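Side-chain contact in hemolysin BL lytic component L1 (PDB 7NMQ), which forms one lytic component of the Bacillus cereus enterotoxin hemolysin BL, probably acting with its partner components in an alpha-helical membrane pore: residues S19-L22 with V23-Y27. Residues are numbered along the deposited sequence; the frame is centred on the assembly and turned at random.
Sequences SHIL and VMDLY
Val23 N, Met24 N, Asp25 N and Leu26 N donate alpha-helical hydrogen bonds of 2.9 to 3.2 Å to Ser19 O, His20 O, Ile21 O and Leu22 O respectively, each N-H reaching back four residues. Side chains of the second turn rest on these same carbonyls. Val23 CG2 lies 3.3 Å from Ser19 O, placed beside its own backbone N while CG1 is anti to it (chi1 166°). Met24 CG likewise comes within 3.3 Å of His20 O. Two further bends (chi2 -66°, chi3 -61°) then carry the sulfur away from segment 19-22, and the side chain touches Leu293 and Val297. Asp25 has its CG beside the backbone N, which sets that carbon 3.4 Å from Ile21 O. Ile21 and Asp25 run side by side, with Ile21 CG2 4.0 Å from Asp25 OD2. In one of its two modelled conformers, Leu26 has CG 3.6 Å from Leu22 O.

These two turns belong to helix 10-33, near the middle of the long helical bundle expected of a ClyA/HblB-like toxin. Helices 45-103, 173-200 and 275-325 pack around them, with Leu22 and Val23 meeting Phe191 and His20 NE2 hydrogen-bonded to Ser303 OG. Asp25 is buried, and its OD1 accepts a hydrogen bond from Trp69 NE1 and forms a salt bridge with Lys74 NZ, which would probably stabilise the carboxylate charge.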
# COMPACT_ATOMS: atom_id res chain seq x y z
N SER A 19 -3.02 3.59 0.86
CA SER A 19 -3.91 2.45 0.56
C SER A 19 -3.09 1.21 0.23
O SER A 19 -3.53 0.11 0.61
CB SER A 19 -4.89 2.79 -0.54
OG SER A 19 -4.33 2.63 -1.84
N HIS A 20 -1.98 1.35 -0.47
CA HIS A 20 -1.15 0.18 -0.80
C HIS A 20 -0.46 -0.33 0.45
O HIS A 20 -0.28 -1.55 0.57
CB HIS A 20 -0.14 0.47 -1.90
CG HIS A 20 -0.72 1.04 -3.14
ND1 HIS A 20 -1.90 0.57 -3.68
CD2 HIS A 20 -0.28 2.03 -3.95
CE1 HIS A 20 -2.17 1.27 -4.78
NE2 HIS A 20 -1.18 2.15 -4.97
N ILE A 21 -0.01 0.57 1.32
CA ILE A 21 0.65 0.16 2.59
C ILE A 21 -0.35 -0.65 3.41
O ILE A 21 0.04 -1.68 3.94
CB ILE A 21 1.17 1.38 3.38
CG1 ILE A 21 2.37 1.98 2.66
CG2 ILE A 21 1.53 1.04 4.80
CD1 ILE A 21 2.77 3.33 3.20
N LEU A 22 -1.58 -0.20 3.54
CA LEU A 22 -2.60 -0.95 4.30
C LEU A 22 -2.77 -2.36 3.72
O LEU A 22 -2.76 -3.35 4.51
CB LEU A 22 -3.93 -0.20 4.29
CG LEU A 22 -5.09 -0.96 4.96
CD1 LEU A 22 -4.82 -1.10 6.45
CD2 LEU A 22 -6.39 -0.24 4.71
N VAL A 23 -2.89 -2.45 2.41
CA VAL A 23 -3.14 -3.76 1.75
C VAL A 23 -1.92 -4.66 1.97
O VAL A 23 -2.09 -5.84 2.32
CB VAL A 23 -3.48 -3.59 0.28
CG1 VAL A 23 -3.41 -4.89 -0.46
CG2 VAL A 23 -4.82 -2.85 0.14
N MET A 24 -0.71 -4.15 1.79
CA MET A 24 0.51 -4.95 2.02
C MET A 24 0.58 -5.38 3.47
O MET A 24 0.97 -6.55 3.72
CB MET A 24 1.78 -4.18 1.72
CG MET A 24 1.98 -3.94 0.29
SD MET A 24 2.27 -5.40 -0.70
CE MET A 24 3.77 -6.06 -0.01
N ASP A 25 0.27 -4.49 4.40
CA ASP A 25 0.32 -4.88 5.83
C ASP A 25 -0.61 -6.06 6.08
O ASP A 25 -0.23 -6.99 6.78
CB ASP A 25 -0.05 -3.72 6.75
CG ASP A 25 1.05 -2.70 7.02
OD1 ASP A 25 2.23 -2.96 6.68
OD2 ASP A 25 0.71 -1.65 7.59
N LEU A 26 -1.84 -6.00 5.57
CA LEU A 26 -2.84 -7.08 5.77
C LEU A 26 -2.29 -8.40 5.22
O LEU A 26 -2.27 -9.40 5.94
CB LEU A 26 -4.17 -6.75 5.06
CG LEU A 26 -5.11 -5.79 5.78
CD1 LEU A 26 -6.54 -6.29 5.67
CD2 LEU A 26 -4.72 -5.62 7.23
N TYR A 27 -1.87 -8.40 3.96
CA TYR A 27 -1.39 -9.63 3.31
C TYR A 27 -0.18 -10.13 4.08
O TYR A 27 -0.09 -11.35 4.36
CB TYR A 27 -0.98 -9.36 1.86
CG TYR A 27 -2.12 -9.14 0.91
CD1 TYR A 27 -3.34 -9.76 1.07
CD2 TYR A 27 -1.96 -8.31 -0.20
CE1 TYR A 27 -4.39 -9.53 0.19
CE2 TYR A 27 -3.00 -8.08 -1.09
CZ TYR A 27 -4.22 -8.71 -0.92
OH TYR A 27 -5.22 -8.47 -1.81